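Local structure of thioredoxin (Thermosipho africanus, 6MOS) at residues E31-D36 with E60-I65; S39-M44 with F77-V82. The protein probably acts as a dithiol-disulfide oxidoreductase of the thioredoxin family, reducing disulfide bonds of other proteins through a redox-active cysteine pair in this thermophilic bacterium. All coordinates share one frame; numbering follows the deposited sequence.

Contact 1. Residues E31-D36 with E60-I65; sequences EYFKND and EVIDVI. With TAM (tris(hydroxyethyl)aminomethane), chain B.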
loop_
_atom_site.group_PDB
_atom_site.type_symbol
_atom_site.label_atom_id
_atom_site.label_comp_id
_atom_site.label_asym_id
_atom_site.label_seq_id
_atom_site.Cartn_x
_atom_site.Cartn_y
_atom_site.Cartn_z
ATOM N N GLU A 31 -2.632 2.428 1.188
ATOM C CA GLU A 31 -1.818 2.945 2.280
ATOM C C GLU A 31 -0.433 2.329 2.152
ATOM O O GLU A 31 -0.306 1.103 2.111
ATOM C CB GLU A 31 -2.451 2.631 3.634
ATOM C CG GLU A 31 -3.677 3.560 3.879
ATOM C CD GLU A 31 -4.358 3.374 5.227
ATOM O OE1 GLU A 31 -4.050 2.405 5.922
ATOM O OE2 GLU A 31 -5.244 4.204 5.589
ATOM N N TYR A 32 0.589 3.179 2.063
ATOM C CA TYR A 32 1.969 2.754 1.831
ATOM C C TYR A 32 2.777 3.141 3.060
ATOM O O TYR A 32 2.950 4.330 3.329
ATOM C CB TYR A 32 2.525 3.426 0.582
ATOM C CG TYR A 32 3.922 2.991 0.222
ATOM C CD1 TYR A 32 4.141 1.758 -0.353
ATOM C CD2 TYR A 32 5.010 3.825 0.440
ATOM C CE1 TYR A 32 5.419 1.346 -0.678
ATOM C CE2 TYR A 32 6.304 3.423 0.116
ATOM C CZ TYR A 32 6.495 2.181 -0.443
ATOM O OH TYR A 32 7.770 1.761 -0.784
ATOM N N PHE A 33 3.270 2.151 3.800
ATOM C CA PHE A 33 4.012 2.388 5.036
ATOM C C PHE A 33 5.502 2.294 4.756
ATOM O O PHE A 33 5.967 1.309 4.172
ATOM C CB PHE A 33 3.614 1.394 6.127
ATOM C CG PHE A 33 2.154 1.460 6.506
ATOM C CD1 PHE A 33 1.205 0.742 5.790
ATOM C CD2 PHE A 33 1.739 2.236 7.578
ATOM C CE1 PHE A 33 -0.147 0.797 6.135
ATOM C CE2 PHE A 33 0.390 2.301 7.934
ATOM C CZ PHE A 33 -0.551 1.586 7.213
ATOM N N LYS A 34 6.249 3.316 5.167
ATOM C CA LYS A 34 7.659 3.396 4.814
ATOM C C LYS A 34 8.429 4.052 5.951
ATOM O O LYS A 34 7.855 4.541 6.925
ATOM C CB LYS A 34 7.852 4.167 3.493
ATOM C CG LYS A 34 7.271 5.607 3.468
ATOM C CD LYS A 34 8.272 6.634 4.036
ATOM C CE LYS A 34 7.761 8.064 3.921
ATOM N NZ LYS A 34 8.867 9.019 4.248
ATOM N N ASN A 35 9.751 4.045 5.823
ATOM C CA ASN A 35 10.562 5.023 6.526
ATOM C C ASN A 35 11.665 5.466 5.579
ATOM O O ASN A 35 11.858 4.891 4.501
ATOM C CB ASN A 35 11.068 4.481 7.866
ATOM C CG ASN A 35 12.122 3.428 7.719
ATOM O OD1 ASN A 35 13.100 3.597 6.998
ATOM N ND2 ASN A 35 11.931 2.326 8.427
ATOM N N ASP A 36 12.365 6.530 5.946
ATOM C CA ASP A 36 13.278 7.106 4.973
ATOM C C ASP A 36 14.647 6.438 4.995
ATOM O O ASP A 36 15.521 6.830 4.216
ATOM C CB ASP A 36 13.391 8.619 5.177
ATOM C CG ASP A 36 12.231 9.374 4.539
ATOM O OD1 ASP A 36 11.565 8.808 3.639
ATOM O OD2 ASP A 36 11.979 10.534 4.925
ATOM N N GLU A 60 -2.107 7.121 0.481
ATOM C CA GLU A 60 -1.553 7.825 1.623
ATOM C C GLU A 60 -0.192 7.217 1.932
ATOM O O GLU A 60 -0.087 6.000 2.107
ATOM C CB GLU A 60 -2.479 7.723 2.825
ATOM C CG GLU A 60 -1.937 8.479 4.017
ATOM C CD GLU A 60 -2.872 8.467 5.210
ATOM O OE1 GLU A 60 -3.934 7.804 5.144
ATOM O OE2 GLU A 60 -2.521 9.119 6.224
ATOM N N VAL A 61 0.843 8.049 1.959
ATOM C CA VAL A 61 2.194 7.588 2.271
ATOM C C VAL A 61 2.440 7.895 3.741
ATOM O O VAL A 61 2.294 9.044 4.178
ATOM C CB VAL A 61 3.244 8.246 1.364
ATOM C CG1 VAL A 61 4.633 7.693 1.680
ATOM C CG2 VAL A 61 2.907 7.988 -0.094
ATOM N N ILE A 62 2.757 6.865 4.519
ATOM C CA ILE A 62 2.782 6.951 5.971
ATOM C C ILE A 62 4.190 6.607 6.424
ATOM O O ILE A 62 4.697 5.524 6.106
ATOM C CB ILE A 62 1.752 6.008 6.609
ATOM C CG1 ILE A 62 0.350 6.380 6.126
ATOM C CG2 ILE A 62 1.850 6.042 8.142
ATOM C CD1 ILE A 62 -0.695 5.336 6.402
ATOM N N ASP A 63 4.824 7.528 7.149
ATOM C CA ASP A 63 6.168 7.305 7.665
ATOM C C ASP A 63 6.048 6.738 9.074
ATOM O O ASP A 63 5.607 7.433 9.996
ATOM C CB ASP A 63 6.990 8.591 7.652
ATOM C CG ASP A 63 8.466 8.314 7.880
ATOM O OD1 ASP A 63 8.812 7.951 9.021
ATOM O OD2 ASP A 63 9.256 8.436 6.920
ATOM N N VAL A 64 6.471 5.480 9.245
ATOM C CA VAL A 64 6.234 4.779 10.505
ATOM C C VAL A 64 7.120 5.309 11.621
ATOM O O VAL A 64 6.834 5.067 12.799
ATOM C CB VAL A 64 6.417 3.260 10.325
ATOM C CG1 VAL A 64 5.477 2.766 9.237
ATOM C CG2 VAL A 64 7.884 2.893 10.012
ATOM N N ILE A 65 8.181 6.031 11.282
ATOM C CA ILE A 65 9.060 6.607 12.290
ATOM C C ILE A 65 8.567 7.981 12.700
ATOM O O ILE A 65 8.522 8.300 13.890
ATOM C CB ILE A 65 10.520 6.659 11.788
ATOM C CG1 ILE A 65 11.107 5.251 11.696
ATOM C CG2 ILE A 65 11.376 7.506 12.732
ATOM C CD1 ILE A 65 12.529 5.215 11.152
HETATM C C TAM B . -2.428 12.597 1.267
HETATM C C1 TAM B . -1.239 12.500 2.240
HETATM C C2 TAM B . -2.294 11.644 0.092
HETATM C C3 TAM B . -3.709 12.338 2.087
HETATM C C4 TAM B . 0.082 12.087 1.604
HETATM C C5 TAM B . -2.100 12.388 -1.232
HETATM C C6 TAM B . -4.716 11.350 1.502
HETATM N N TAM B . -2.477 13.954 0.733
HETATM O O4 TAM B . 0.364 10.790 2.042
HETATM O O5 TAM B . -1.789 11.486 -2.263
HETATM O O6 TAM B . -5.607 11.959 0.583
HETATM O O HOH W 1 11.663 7.893 8.310
#
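F33 brings the CD2-CE2 side of its ring beside I62: F33 CE2 comes to 3.6 Å from I62 CD1, and F33 CD2 rests near I62 CG2. Both side chains leave the sheet on the same face and run side by side, and at the ring's edge, near its plane, sits V64 CG1. Y70 and P71 of helix 69-73 pack on F33 and I62 from this face. E31 and E60 also lie on it, their carboxylate planes 87° apart; K29 NZ salt-bridges both, which probably offsets the like charges, and E31 OE1 is hydrogen-bonded to Y70 OH.

On the other face Y32 meets V61 CG1 with the edge of its ring, while its hydroxyl hydrogen-bonds to C41 O. K34 is the polar counterpart here. Its chain, bent at chi2 (86°), passes V61 CG1 and brings K34 NZ to 2.8 Å from D63 OD2, on that oxygen's anti lone pair. K34 NZ also reaches D36 OD1 at 2.8 Å, from above the carboxylate plane, so one ammonium joins two acids. A water donates to D63 OD2 and accepts from D36 N, which bridges the two segments by a further, water-mediated route. D63 OD1 takes the N-H of I65 in an Asx turn as the strand ends.

Four backbone bonds join the strands: Y32 N to E60 O, I62 N to Y32 O, K34 N to I62 O and V64 N to K34 O. Beyond them, V61 N gives a 2.8 Å bond to O4 of the bound tris(hydroxyethyl)aminomethane, on the outer side of strand 58-63. The axes of 31-34 and 60-63 run 24° apart and come within 4.7 Å; this near-parallel course, with helix 39-55 connecting the strands, is the beta-alpha-beta unit of the thioredoxin fold.

Contact 2. Residues S39-M44 with F77-V82; sequences SVCKAM and FTVPTV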
loop_
_atom_site.group_PDB
_atom_site.type_symbol
_atom_site.label_atom_id
_atom_site.label_comp_id
_atom_site.label_asym_id
_atom_site.label_seq_id
_atom_site.Cartn_x
_atom_site.Cartn_y
_atom_site.Cartn_z
ATOM N N SER A 39 15.589 1.217 1.823
ATOM C CA SER A 39 15.947 1.395 0.423
ATOM C C SER A 39 14.933 0.753 -0.511
ATOM O O SER A 39 14.637 1.304 -1.580
ATOM C CB SER A 39 17.347 0.822 0.173
ATOM O OG SER A 39 18.298 1.454 1.010
ATOM N N VAL A 40 14.410 -0.423 -0.152
ATOM C CA VAL A 40 13.337 -1.005 -0.952
ATOM C C VAL A 40 12.135 -0.065 -0.980
ATOM O O VAL A 40 11.460 0.064 -2.006
ATOM C CB VAL A 40 12.962 -2.397 -0.416
ATOM C CG1 VAL A 40 11.752 -2.949 -1.138
ATOM C CG2 VAL A 40 14.158 -3.361 -0.561
ATOM N N CYS A 41 11.871 0.629 0.136
ATOM C CA CYS A 41 10.742 1.573 0.172
ATOM C C CYS A 41 10.932 2.724 -0.805
ATOM O O CYS A 41 9.979 3.134 -1.487
ATOM C CB CYS A 41 10.546 2.156 1.574
ATOM S SG CYS A 41 10.282 0.993 2.905
ATOM N N LYS A 42 12.136 3.299 -0.845
ATOM C CA LYS A 42 12.394 4.417 -1.750
ATOM C C LYS A 42 12.219 4.008 -3.208
ATOM O O LYS A 42 11.645 4.758 -4.008
ATOM C CB LYS A 42 13.804 4.957 -1.526
ATOM C CG LYS A 42 14.061 5.484 -0.138
ATOM C CD LYS A 42 15.448 6.088 -0.081
ATOM C CE LYS A 42 15.917 6.235 1.338
ATOM N NZ LYS A 42 17.261 5.643 1.564
ATOM N N ALA A 43 12.721 2.827 -3.572
ATOM C CA ALA A 43 12.617 2.344 -4.945
ATOM C C ALA A 43 11.175 2.018 -5.311
ATOM O O ALA A 43 10.762 2.202 -6.464
ATOM C CB ALA A 43 13.507 1.108 -5.141
ATOM N N MET A 44 10.397 1.521 -4.352
ATOM C CA MET A 44 9.032 1.103 -4.661
ATOM C C MET A 44 8.062 2.275 -4.660
ATOM O O MET A 44 7.026 2.209 -5.337
ATOM C CB MET A 44 8.584 0.035 -3.654
ATOM C CG MET A 44 7.248 -0.622 -3.948
ATOM S SD MET A 44 6.761 -1.779 -2.651
ATOM C CE MET A 44 8.012 -3.058 -2.845
ATOM N N PHE A 77 4.550 -3.422 11.252
ATOM C CA PHE A 77 5.850 -3.482 11.905
ATOM C C PHE A 77 7.026 -3.492 10.954
ATOM O O PHE A 77 8.132 -3.140 11.372
ATOM C CB PHE A 77 5.937 -4.724 12.798
ATOM C CG PHE A 77 4.751 -4.897 13.660
ATOM C CD1 PHE A 77 4.458 -3.956 14.631
ATOM C CD2 PHE A 77 3.910 -5.975 13.492
ATOM C CE1 PHE A 77 3.347 -4.091 15.426
ATOM C CE2 PHE A 77 2.799 -6.122 14.288
ATOM C CZ PHE A 77 2.513 -5.178 15.255
ATOM N N THR A 78 6.840 -3.911 9.718
ATOM C CA THR A 78 7.899 -3.915 8.726
ATOM C C THR A 78 7.546 -2.960 7.596
ATOM O O THR A 78 6.373 -2.715 7.309
ATOM C CB THR A 78 8.136 -5.325 8.156
ATOM O OG1 THR A 78 9.150 -5.257 7.146
ATOM C CG2 THR A 78 6.854 -5.917 7.586
ATOM N N VAL A 79 8.573 -2.414 6.956
ATOM C CA VAL A 79 8.362 -1.620 5.748
ATOM C C VAL A 79 9.206 -2.207 4.620
ATOM O O VAL A 79 10.279 -2.775 4.874
ATOM C CB VAL A 79 8.664 -0.128 5.996
ATOM C CG1 VAL A 79 7.680 0.416 6.988
ATOM C CG2 VAL A 79 10.060 0.055 6.569
ATOM N N PRO A 80 8.765 -2.123 3.362
ATOM C CA PRO A 80 7.465 -1.518 3.030
ATOM C C PRO A 80 6.293 -2.415 3.422
ATOM O O PRO A 80 6.435 -3.643 3.433
ATOM C CB PRO A 80 7.552 -1.332 1.517
ATOM C CG PRO A 80 8.468 -2.434 1.062
ATOM C CD PRO A 80 9.506 -2.559 2.164
ATOM N N THR A 81 5.159 -1.816 3.791
ATOM C CA THR A 81 3.906 -2.546 3.894
ATOM C C THR A 81 2.894 -1.817 3.025
ATOM O O THR A 81 2.860 -0.585 3.014
ATOM C CB THR A 81 3.394 -2.665 5.349
ATOM O OG1 THR A 81 4.245 -3.529 6.122
ATOM C CG2 THR A 81 1.964 -3.203 5.394
ATOM N N VAL A 82 2.112 -2.573 2.262
ATOM C CA VAL A 82 1.083 -2.016 1.390
ATOM C C VAL A 82 -0.257 -2.571 1.840
ATOM O O VAL A 82 -0.413 -3.786 1.981
ATOM C CB VAL A 82 1.340 -2.344 -0.093
ATOM C CG1 VAL A 82 0.195 -1.825 -0.942
ATOM C CG2 VAL A 82 2.639 -1.719 -0.556
#
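C41 SG faces the peptide between V79 and P80, 3.5 Å from P80 N and 3.7 Å from V79 CB. That peptide is cis, and the pairing of a cis-proline loop with the second cysteine of a CxxC at a helix start is the hallmark of the thioredoxin active site. No hydrogen bond crosses between the segments; the contact is by van der Waals packing alone. C41 SG sits beside its own backbone N (chi1 -57°), a setting that directs it to the proline loop while it remains in the disulfide with C38.

The proline ring meets three side chains of the helix. P80 CD lies 3.7 Å from C41 SG, and V40 CG1 approaches both P80 CG and P80 CD, at 4.0 Å from P80 CG. M44 also reaches P80 CG: its chain runs extended until it bends at chi3 (-67°), which carries the M44 CE methyl to 4.0 Å from P80 CG. V40 and M44 each cross the proline at about a right angle. Replacing the P80 ring with an alanine would probably leave V40 CG1 and M44 CE without the CG they share and weaken the preference for the cis peptide that sets V79 against the sulfur.

Farther out, Y32 touches both M44 and P80, and F98 and I100 pack on M44. N35 and V64 lie against V79. On the loop side, T81 turns its CB away from the helix, and its backbone pairs with F33 as strand 81-86 begins. The loop is tied to this strand by T81 OG1, which donates to T78 O at 2.6 Å, tilted 33° from the carbonyl plane.

Overall arrangement
The two contacts share the sheet and lie with their centres about 8 Å apart. Strand 29-34 is the common element: one edge pairs with strand 58-63 in contact 1, and the other meets strand 81-86, where F33 N lies 2.9 Å from T81 O, a probable hydrogen bond. Y32 OH, 2.7 Å from C41 O in another probable hydrogen bond, ties contact 1 to helix 39-55, and F33 O packs 3.4 Å from V79 CG1. Contact 2 holds C41, one half of the disulfide that is probably the redox centre. The bound tris(hydroxyethyl)aminomethane marks the outer edge of contact 1, about 13 Å from the C41 side chain at nearest atoms, so it probably lies apart from that site.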